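Local coordinates for protein esterase (Thermotoga maritima, PDB 3DOH) that hydrolyses carboxylic esters as a thermostable esterase, with an immunoglobulin-like domain joined to an alpha/beta-hydrolase domain, at residues Ile12-Glu20 / Tyr191-Val201; Phe149-Tyr160 / Lys242-Lys253. All blocks are in the same frame, centred on the assembly; numbering follows the deposited sequence.

Contact 1. Residues Ile12-Glu20 / Tyr191-Val201; sequences ITKVFPEGE and YLQVAGNRGAV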
loop_
_atom_site.group_PDB
_atom_site.type_symbol
_atom_site.label_atom_id
_atom_site.label_comp_id
_atom_site.label_asym_id
_atom_site.label_seq_id
_atom_site.Cartn_x
_atom_site.Cartn_y
_atom_site.Cartn_z
ATOM N N ILE A 12 27.083 -20.253 -2.710
ATOM C CA ILE A 12 27.772 -19.648 -1.580
ATOM C C ILE A 12 26.814 -19.589 -0.376
ATOM O O ILE A 12 25.710 -18.987 -0.470
ATOM C CB ILE A 12 28.319 -18.228 -1.904
ATOM C CG1 ILE A 12 28.951 -18.168 -3.298
ATOM C CG2 ILE A 12 29.293 -17.757 -0.808
ATOM C CD1 ILE A 12 30.236 -19.015 -3.442
ATOM N N THR A 13 27.217 -20.235 0.726
ATOM C CA THR A 13 26.495 -20.172 1.994
ATOM C C THR A 13 27.315 -19.405 2.974
ATOM O O THR A 13 28.553 -19.354 2.874
ATOM C CB THR A 13 26.163 -21.569 2.655
ATOM O OG1 THR A 13 27.366 -22.268 3.033
ATOM C CG2 THR A 13 25.308 -22.455 1.737
ATOM N N LYS A 14 26.626 -18.820 3.949
ATOM C CA LYS A 14 27.263 -18.003 4.941
ATOM C C LYS A 14 26.422 -18.154 6.207
ATOM O O LYS A 14 25.179 -18.321 6.122
ATOM C CB LYS A 14 27.238 -16.579 4.425
ATOM C CG LYS A 14 27.960 -15.571 5.266
ATOM C CD LYS A 14 27.297 -14.237 5.085
ATOM C CE LYS A 14 28.253 -13.098 5.285
ATOM N NZ LYS A 14 29.131 -12.945 4.091
ATOM N N VAL A 15 27.041 -18.094 7.379
ATOM C CA VAL A 15 26.232 -18.274 8.584
ATOM C C VAL A 15 25.704 -16.914 9.062
ATOM O O VAL A 15 26.496 -16.026 9.480
ATOM C CB VAL A 15 26.976 -19.050 9.724
ATOM C CG1 VAL A 15 26.059 -19.291 10.921
ATOM C CG2 VAL A 15 27.549 -20.380 9.210
ATOM N N PHE A 16 24.376 -16.756 8.991
ATOM C CA PHE A 16 23.719 -15.525 9.421
ATOM C C PHE A 16 23.157 -15.704 10.847
ATOM O O PHE A 16 23.017 -16.850 11.330
ATOM C CB PHE A 16 22.606 -15.132 8.450
ATOM C CG PHE A 16 23.097 -14.686 7.120
ATOM C CD1 PHE A 16 23.202 -15.598 6.060
ATOM C CD2 PHE A 16 23.500 -13.355 6.914
ATOM C CE1 PHE A 16 23.690 -15.193 4.808
ATOM C CE2 PHE A 16 23.993 -12.942 5.687
ATOM C CZ PHE A 16 24.074 -13.838 4.624
ATOM N N PRO A 17 22.806 -14.585 11.528
ATOM C CA PRO A 17 22.413 -14.782 12.920
ATOM C C PRO A 17 21.378 -15.898 13.149
ATOM O O PRO A 17 21.436 -16.582 14.180
ATOM C CB PRO A 17 21.913 -13.392 13.330
ATOM C CG PRO A 17 22.764 -12.456 12.485
ATOM C CD PRO A 17 22.760 -13.153 11.142
ATOM N N GLU A 18 20.461 -16.117 12.204
ATOM C CA GLU A 18 19.445 -17.171 12.391
ATOM C C GLU A 18 19.846 -18.494 11.706
ATOM O O GLU A 18 19.009 -19.386 11.503
ATOM C CB GLU A 18 18.073 -16.702 11.918
ATOM C CG GLU A 18 17.782 -15.198 12.197
ATOM C CD GLU A 18 17.904 -14.292 10.949
ATOM O OE1 GLU A 18 19.026 -13.718 10.688
ATOM O OE2 GLU A 18 16.859 -14.168 10.230
ATOM N N GLY A 19 21.135 -18.608 11.361
ATOM C CA GLY A 19 21.679 -19.804 10.758
ATOM C C GLY A 19 22.178 -19.638 9.342
ATOM O O GLY A 19 22.167 -18.524 8.783
ATOM N N GLU A 20 22.608 -20.750 8.756
ATOM C CA GLU A 20 23.320 -20.736 7.487
ATOM C C GLU A 20 22.348 -20.641 6.318
ATOM O O GLU A 20 21.374 -21.390 6.237
ATOM C CB GLU A 20 24.191 -21.986 7.347
ATOM C CG GLU A 20 24.850 -22.133 5.985
ATOM C CD GLU A 20 25.203 -23.571 5.661
ATOM O OE1 GLU A 20 24.455 -24.478 6.085
ATOM O OE2 GLU A 20 26.226 -23.795 4.982
ATOM N N TYR A 191 28.378 -30.685 11.311
ATOM C CA TYR A 191 28.147 -29.468 10.537
ATOM C C TYR A 191 27.176 -28.544 11.253
ATOM O O TYR A 191 27.447 -27.362 11.464
ATOM C CB TYR A 191 27.614 -29.812 9.144
ATOM C CG TYR A 191 27.722 -28.680 8.148
ATOM C CD1 TYR A 191 28.793 -28.605 7.266
ATOM C CD2 TYR A 191 26.755 -27.686 8.090
ATOM C CE1 TYR A 191 28.897 -27.572 6.354
ATOM C CE2 TYR A 191 26.850 -26.648 7.182
ATOM C CZ TYR A 191 27.922 -26.597 6.317
ATOM O OH TYR A 191 28.021 -25.565 5.411
ATOM N N LEU A 192 26.038 -29.113 11.621
ATOM C CA LEU A 192 24.981 -28.416 12.363
ATOM C C LEU A 192 25.441 -27.398 13.389
ATOM O O LEU A 192 24.921 -26.275 13.403
ATOM C CB LEU A 192 24.090 -29.431 13.045
ATOM C CG LEU A 192 22.659 -29.512 12.524
ATOM C CD1 LEU A 192 22.440 -28.889 11.125
ATOM C CD2 LEU A 192 22.235 -30.959 12.565
ATOM N N GLN A 193 26.425 -27.775 14.207
ATOM C CA GLN A 193 26.758 -27.020 15.434
ATOM C C GLN A 193 27.543 -25.760 15.114
ATOM O O GLN A 193 27.798 -24.885 15.974
ATOM C CB GLN A 193 27.471 -27.915 16.478
ATOM C CG GLN A 193 28.976 -28.103 16.324
ATOM C CD GLN A 193 29.345 -29.149 15.289
ATOM O OE1 GLN A 193 28.503 -29.570 14.486
ATOM N NE2 GLN A 193 30.610 -29.580 15.298
ATOM N N VAL A 194 27.888 -25.669 13.842
ATOM C CA VAL A 194 28.695 -24.602 13.354
ATOM C C VAL A 194 27.844 -23.786 12.354
ATOM O O VAL A 194 28.240 -22.713 11.922
ATOM C CB VAL A 194 30.029 -25.234 12.802
ATOM C CG1 VAL A 194 30.248 -25.009 11.315
ATOM C CG2 VAL A 194 31.235 -24.844 13.650
ATOM N N ALA A 195 26.658 -24.265 12.017
ATOM C CA ALA A 195 25.885 -23.624 10.992
ATOM C C ALA A 195 24.535 -23.114 11.507
ATOM O O ALA A 195 23.904 -22.242 10.901
ATOM C CB ALA A 195 25.676 -24.567 9.866
ATOM N N GLY A 196 24.091 -23.651 12.629
ATOM C CA GLY A 196 22.770 -23.303 13.148
ATOM C C GLY A 196 22.643 -21.868 13.619
ATOM O O GLY A 196 21.557 -21.317 13.575
ATOM N N ASN A 197 23.751 -21.252 14.042
ATOM C CA ASN A 197 23.798 -19.834 14.476
ATOM C C ASN A 197 25.258 -19.318 14.441
ATOM O O ASN A 197 26.138 -20.052 14.010
ATOM C CB ASN A 197 23.190 -19.700 15.861
ATOM C CG ASN A 197 23.708 -20.757 16.805
ATOM O OD1 ASN A 197 22.924 -21.489 17.437
ATOM N ND2 ASN A 197 25.042 -20.850 16.920
ATOM N N ARG A 198 25.520 -18.089 14.880
ATOM C CA ARG A 198 26.829 -17.479 14.696
ATOM C C ARG A 198 27.730 -17.821 15.889
ATOM O O ARG A 198 28.792 -17.226 16.099
ATOM C CB ARG A 198 26.701 -15.953 14.490
ATOM C CG ARG A 198 26.378 -15.440 13.038
ATOM C CD ARG A 198 27.205 -14.165 12.653
ATOM N NE ARG A 198 27.500 -14.094 11.202
ATOM C CZ ARG A 198 26.973 -13.206 10.317
ATOM N NH1 ARG A 198 26.101 -12.251 10.707
ATOM N NH2 ARG A 198 27.313 -13.258 9.009
ATOM N N GLY A 199 27.307 -18.818 16.668
ATOM C CA GLY A 199 27.981 -19.179 17.935
ATOM C C GLY A 199 29.443 -19.557 17.842
ATOM O O GLY A 199 30.243 -19.237 18.742
ATOM N N ALA A 200 29.809 -20.237 16.755
ATOM C CA ALA A 200 31.191 -20.704 16.593
ATOM C C ALA A 200 31.957 -19.708 15.734
ATOM O O ALA A 200 33.090 -19.353 15.996
ATOM C CB ALA A 200 31.217 -22.092 15.947
ATOM N N VAL A 201 31.262 -19.234 14.726
ATOM C CA VAL A 201 31.835 -18.618 13.579
ATOM C C VAL A 201 32.170 -17.136 13.805
ATOM O O VAL A 201 33.130 -16.600 13.243
ATOM C CB VAL A 201 30.792 -18.855 12.465
ATOM C CG1 VAL A 201 30.263 -17.581 11.860
ATOM C CG2 VAL A 201 31.228 -19.951 11.505
HETATM O O HOH W 1 23.437 -16.405 15.987
#
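The guanidinium of Arg198 lies flat against the backbone of Val15 and Phe16. One face is covered by Phe16 CA, 4.1 Å above the plane, and by Val15 O. The carbonyl oxygen sits over this face and makes no hydrogen bond with NE or NH2. Lys14 CE comes up in the plane at the edge, 3.8 Å from Arg198 NH2. Pro17 runs alongside, its CD 3.5 Å from Arg198 NH1. The charge of Arg198 is met by Glu347 of the second subunit, and that of Lys14 by a sulfate ion, probably from the crystallisation liquor.

The Tyr191 ring takes the Glu20 carboxylate at its edge, the two planes turned 36° apart. Tyr191 OH donates to Glu20 OE2 at 2.6 Å, on the syn side. Thr13 OG1 donates to the same oxygen from the anti side and from the opposite face. Glu20 OE1 is held separately by Arg105 and Thr94. All these partners should keep the buried carboxylate charged and stop it turning.

Between these two groups Val15 points into the segment 191-201. Its CG1, anti to the backbone N (chi1 -176°), meets Asn197 O, while CG2 faces Val194 O at 3.6 Å. Gly19 closes the type I turn from Phe16. Its backbone angles call for glycine, and a side chain would also run into Gly196 O. A water joins Pro17 O, at 2.7 Å, to Arg198 N, at 2.9 Å.

The contact thus joins the hairpin end of strands 8-16 and 19-29, in the Ig-like domain, to the loop round helix 192-195 of the hydrolase domain. Strand 129-139 flanks Thr13 and Glu20 through His138, and strand 157-163 meets Tyr191 and Val194 through Arg161.

Contact 2. Residues Phe149-Tyr160 / Lys242-Lys253; sequences FKDPETGVEIPY and KPLLAVIKIIRK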
loop_
_atom_site.group_PDB
_atom_site.type_symbol
_atom_site.label_atom_id
_atom_site.label_comp_id
_atom_site.label_asym_id
_atom_site.label_seq_id
_atom_site.Cartn_x
_atom_site.Cartn_y
_atom_site.Cartn_z
ATOM N N PHE A 149 36.839 -37.299 17.963
ATOM C CA PHE A 149 37.640 -37.736 19.061
ATOM C C PHE A 149 36.946 -38.940 19.614
ATOM O O PHE A 149 35.712 -38.966 19.679
ATOM C CB PHE A 149 37.724 -36.616 20.094
ATOM C CG PHE A 149 38.123 -37.057 21.482
ATOM C CD1 PHE A 149 39.447 -37.190 21.822
ATOM C CD2 PHE A 149 37.158 -37.298 22.448
ATOM C CE1 PHE A 149 39.821 -37.567 23.103
ATOM C CE2 PHE A 149 37.511 -37.669 23.735
ATOM C CZ PHE A 149 38.847 -37.813 24.057
ATOM N N LYS A 150 37.726 -39.962 19.973
ATOM C CA LYS A 150 37.158 -41.140 20.661
ATOM C C LYS A 150 37.591 -41.142 22.136
ATOM O O LYS A 150 38.771 -41.295 22.455
ATOM C CB LYS A 150 37.439 -42.480 19.919
ATOM C CG LYS A 150 38.848 -42.664 19.224
ATOM C CD LYS A 150 39.154 -44.173 18.893
ATOM C CE LYS A 150 40.266 -44.379 17.820
ATOM N NZ LYS A 150 41.646 -44.648 18.371
ATOM N N ASP A 151 36.627 -40.905 23.018
ATOM C CA ASP A 151 36.863 -40.816 24.451
ATOM C C ASP A 151 37.252 -42.211 24.964
ATOM O O ASP A 151 36.424 -43.108 24.963
ATOM C CB ASP A 151 35.577 -40.286 25.112
ATOM C CG ASP A 151 35.664 -40.195 26.645
ATOM O OD1 ASP A 151 36.303 -41.077 27.273
ATOM O OD2 ASP A 151 35.062 -39.246 27.221
ATOM N N PRO A 152 38.521 -42.405 25.392
ATOM C CA PRO A 152 39.047 -43.768 25.641
ATOM C C PRO A 152 38.542 -44.394 26.957
ATOM O O PRO A 152 38.613 -45.631 27.127
ATOM C CB PRO A 152 40.561 -43.541 25.705
ATOM C CG PRO A 152 40.690 -42.177 26.282
ATOM C CD PRO A 152 39.531 -41.372 25.708
ATOM N N GLU A 153 38.073 -43.519 27.862
ATOM C CA GLU A 153 37.407 -43.884 29.127
ATOM C C GLU A 153 35.928 -44.349 28.933
ATOM O O GLU A 153 35.471 -45.224 29.677
ATOM C CB GLU A 153 37.496 -42.735 30.165
ATOM C CG GLU A 153 36.875 -43.087 31.555
ATOM C CD GLU A 153 36.943 -41.962 32.646
ATOM O OE1 GLU A 153 38.018 -41.318 32.836
ATOM O OE2 GLU A 153 35.905 -41.758 33.338
ATOM N N THR A 154 35.201 -43.781 27.950
ATOM C CA THR A 154 33.747 -44.063 27.762
ATOM C C THR A 154 33.202 -44.488 26.382
ATOM O O THR A 154 31.986 -44.612 26.252
ATOM C CB THR A 154 32.817 -42.879 28.226
ATOM O OG1 THR A 154 32.728 -41.892 27.187
ATOM C CG2 THR A 154 33.271 -42.235 29.551
ATOM N N GLY A 155 34.042 -44.699 25.366
ATOM C CA GLY A 155 33.559 -45.113 24.031
ATOM C C GLY A 155 32.918 -44.030 23.151
ATOM O O GLY A 155 33.214 -43.945 21.952
ATOM N N VAL A 156 32.043 -43.237 23.765
ATOM C CA VAL A 156 31.448 -42.076 23.120
ATOM C C VAL A 156 32.373 -41.500 22.062
ATOM O O VAL A 156 33.541 -41.214 22.326
ATOM C CB VAL A 156 31.106 -40.977 24.142
ATOM C CG1 VAL A 156 30.015 -40.067 23.597
ATOM C CG2 VAL A 156 30.680 -41.597 25.465
ATOM N N GLU A 157 31.838 -41.334 20.859
ATOM C CA GLU A 157 32.530 -40.588 19.806
ATOM C C GLU A 157 31.979 -39.159 19.573
ATOM O O GLU A 157 30.777 -38.946 19.427
ATOM C CB GLU A 157 32.581 -41.399 18.508
ATOM C CG GLU A 157 33.840 -41.070 17.678
ATOM C CD GLU A 157 34.449 -42.270 16.935
ATOM O OE1 GLU A 157 33.720 -42.930 16.126
ATOM O OE2 GLU A 157 35.674 -42.525 17.152
ATOM N N ILE A 158 32.869 -38.179 19.567
ATOM C CA ILE A 158 32.442 -36.797 19.490
ATOM C C ILE A 158 33.078 -36.126 18.295
ATOM O O ILE A 158 34.285 -35.895 18.273
ATOM C CB ILE A 158 32.749 -35.988 20.809
ATOM C CG1 ILE A 158 31.918 -36.497 22.009
ATOM C CG2 ILE A 158 32.562 -34.490 20.587
ATOM C CD1 ILE A 158 30.473 -36.156 21.984
ATOM N N PRO A 159 32.253 -35.794 17.292
ATOM C CA PRO A 159 32.787 -35.005 16.185
ATOM C C PRO A 159 32.987 -33.541 16.632
ATOM O O PRO A 159 32.177 -33.014 17.449
ATOM C CB PRO A 159 31.686 -35.111 15.109
ATOM C CG PRO A 159 30.660 -36.054 15.649
ATOM C CD PRO A 159 30.807 -36.047 17.126
ATOM N N TYR A 160 34.049 -32.905 16.132
ATOM C CA TYR A 160 34.260 -31.488 16.399
ATOM C C TYR A 160 34.902 -30.705 15.272
ATOM O O TYR A 160 35.536 -31.257 14.383
ATOM C CB TYR A 160 35.010 -31.287 17.712
ATOM C CG TYR A 160 36.464 -31.710 17.716
ATOM C CD1 TYR A 160 36.839 -33.065 17.909
ATOM C CD2 TYR A 160 37.479 -30.756 17.562
ATOM C CE1 TYR A 160 38.192 -33.448 17.938
ATOM C CE2 TYR A 160 38.823 -31.116 17.591
ATOM C CZ TYR A 160 39.171 -32.461 17.784
ATOM O OH TYR A 160 40.510 -32.783 17.805
ATOM N N LYS A 242 28.348 -37.444 29.478
ATOM C CA LYS A 242 29.500 -37.947 28.719
ATOM C C LYS A 242 29.955 -36.971 27.659
ATOM O O LYS A 242 31.165 -36.713 27.558
ATOM C CB LYS A 242 29.214 -39.303 28.070
ATOM C CG LYS A 242 29.439 -40.486 28.968
ATOM C CD LYS A 242 28.379 -41.545 28.697
ATOM C CE LYS A 242 28.511 -42.774 29.604
ATOM N NZ LYS A 242 28.728 -42.427 31.048
ATOM N N PRO A 243 29.015 -36.449 26.843
ATOM C CA PRO A 243 29.468 -35.510 25.842
ATOM C C PRO A 243 30.249 -34.320 26.402
ATOM O O PRO A 243 31.295 -34.006 25.877
ATOM C CB PRO A 243 28.174 -35.091 25.161
ATOM C CG PRO A 243 27.280 -36.249 25.287
ATOM C CD PRO A 243 27.569 -36.710 26.703
ATOM N N LEU A 244 29.797 -33.694 27.474
ATOM C CA LEU A 244 30.554 -32.603 28.069
ATOM C C LEU A 244 31.886 -33.125 28.516
ATOM O O LEU A 244 32.905 -32.519 28.223
ATOM C CB LEU A 244 29.840 -32.014 29.279
ATOM C CG LEU A 244 29.970 -30.532 29.705
ATOM C CD1 LEU A 244 29.753 -30.426 31.214
ATOM C CD2 LEU A 244 31.271 -29.836 29.354
ATOM N N LEU A 245 31.893 -34.251 29.229
ATOM C CA LEU A 245 33.149 -34.797 29.742
ATOM C C LEU A 245 34.112 -35.059 28.626
ATOM O O LEU A 245 35.290 -34.757 28.718
ATOM C CB LEU A 245 32.921 -36.080 30.523
ATOM C CG LEU A 245 32.264 -35.781 31.862
ATOM C CD1 LEU A 245 31.813 -37.097 32.481
ATOM C CD2 LEU A 245 33.204 -35.009 32.760
ATOM N N ALA A 246 33.607 -35.606 27.548
ATOM C CA ALA A 246 34.446 -35.801 26.428
ATOM C C ALA A 246 35.050 -34.422 26.026
ATOM O O ALA A 246 36.277 -34.287 26.034
ATOM C CB ALA A 246 33.666 -36.470 25.329
ATOM N N VAL A 247 34.222 -33.391 25.752
ATOM C CA VAL A 247 34.713 -32.025 25.403
ATOM C C VAL A 247 35.916 -31.563 26.246
ATOM O O VAL A 247 36.894 -31.018 25.735
ATOM C CB VAL A 247 33.585 -30.973 25.514
ATOM C CG1 VAL A 247 34.109 -29.553 25.298
ATOM C CG2 VAL A 247 32.467 -31.298 24.557
ATOM N N ILE A 248 35.861 -31.795 27.546
ATOM C CA ILE A 248 37.019 -31.441 28.362
ATOM C C ILE A 248 38.315 -32.120 27.898
ATOM O O ILE A 248 39.339 -31.465 27.685
ATOM C CB ILE A 248 36.768 -31.713 29.830
ATOM C CG1 ILE A 248 35.559 -30.902 30.280
ATOM C CG2 ILE A 248 37.996 -31.361 30.631
ATOM C CD1 ILE A 248 35.759 -29.393 30.171
ATOM N N LYS A 249 38.244 -33.432 27.717
ATOM C CA LYS A 249 39.397 -34.218 27.287
ATOM C C LYS A 249 39.912 -33.662 25.993
ATOM O O LYS A 249 41.096 -33.627 25.755
ATOM C CB LYS A 249 39.011 -35.690 27.125
ATOM C CG LYS A 249 38.738 -36.390 28.438
ATOM C CD LYS A 249 38.053 -37.710 28.204
ATOM C CE LYS A 249 37.664 -38.340 29.545
ATOM N NZ LYS A 249 36.888 -39.634 29.388
ATOM N N ILE A 250 39.011 -33.171 25.161
ATOM C CA ILE A 250 39.447 -32.620 23.891
ATOM C C ILE A 250 40.068 -31.216 23.999
ATOM O O ILE A 250 41.018 -30.911 23.257
ATOM C CB ILE A 250 38.424 -32.902 22.743
ATOM C CG1 ILE A 250 38.264 -31.774 21.768
ATOM C CG2 ILE A 250 37.019 -33.283 23.272
ATOM C CD1 ILE A 250 37.027 -32.099 20.967
ATOM N N ILE A 251 39.610 -30.403 24.959
ATOM C CA ILE A 251 40.325 -29.158 25.293
ATOM C C ILE A 251 41.787 -29.487 25.627
ATOM O O ILE A 251 42.721 -28.812 25.167
ATOM C CB ILE A 251 39.600 -28.331 26.409
ATOM C CG1 ILE A 251 38.382 -27.610 25.808
ATOM C CG2 ILE A 251 40.520 -27.292 27.052
ATOM C CD1 ILE A 251 37.306 -27.269 26.813
ATOM N N ARG A 252 41.979 -30.569 26.385
ATOM C CA ARG A 252 43.337 -30.987 26.804
ATOM C C ARG A 252 44.161 -31.507 25.662
ATOM O O ARG A 252 45.354 -31.258 25.637
ATOM C CB ARG A 252 43.316 -31.996 27.941
ATOM C CG ARG A 252 42.474 -31.508 29.084
ATOM C CD ARG A 252 42.745 -32.284 30.377
ATOM N NE ARG A 252 42.343 -31.478 31.532
ATOM C CZ ARG A 252 41.436 -31.854 32.433
ATOM N NH1 ARG A 252 40.849 -33.065 32.328
ATOM N NH2 ARG A 252 41.128 -31.029 33.443
ATOM N N LYS A 253 43.537 -32.199 24.714
ATOM C CA LYS A 253 44.263 -32.645 23.531
ATOM C C LYS A 253 44.804 -31.384 22.847
ATOM O O LYS A 253 45.998 -31.284 22.514
ATOM C CB LYS A 253 43.381 -33.469 22.580
ATOM C CG LYS A 253 44.142 -33.906 21.341
ATOM C CD LYS A 253 43.344 -34.578 20.153
ATOM C CE LYS A 253 42.755 -35.953 20.483
ATOM N NZ LYS A 253 43.748 -36.928 21.027
#
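Lys249, Phe149 and Ile250 have the most surface buried by this contact. The Lys249 chain runs extended from the helix to Asp151. NZ donates to Asp151 OD1 at 2.6 Å, on the syn side, and weakly to OD2, forming a salt bridge. From the opposite face of the carboxylate, Thr154 N donates to OD1 at 3.0 Å, an Asx motif in the turn. With an alanine at Asp151, the Lys249 ammonium would probably lose its salt bridge and the Thr154 amide its side-chain acceptor.

The Phe149 ring is turned to the helix by a first torsion of 160°, which sets CG opposite the backbone N. Ile250 CG2 lies over one ring face, toward the rim, and Lys253 CE at the edge. Phe149 CZ meets Lys249 CB at 3.7 Å. Ile250 CD1 sits over the face of the Tyr160 ring in a CH-pi contact, 3.3 Å from the centroid. Ile158 CG1 packs on Ala246 CB at 3.8 Å.

Strand 157-160 and helix segment 242-253 cross at -60°, their axes 9.1 Å apart at closest approach. A helix packed on an antiparallel hairpin at the border of the central sheet fits the alpha/beta-hydrolase fold.

How the contacts relate
The segments alternate along the chain: 12-20, 149-160, 191-201, then 242-253. The centres of the contacts are 23 Å apart. Contact 1 lies near the middle of the chain, where the Ig-like domain meets the hydrolase domain. Contact 2 lies within the hydrolase domain, where helix 242-257 covers the hairpin of strands 144-150 and 157-163. They meet at Gln193, whose NE2 packs 4.3 Å from Tyr160 CA. Strand 157-163 therefore links the helix side to the domain interface. Asn197 of contact 1 lies near, without touching, a probable Ser-His-Asp triad, which is consistent with the interface lying close to the active site.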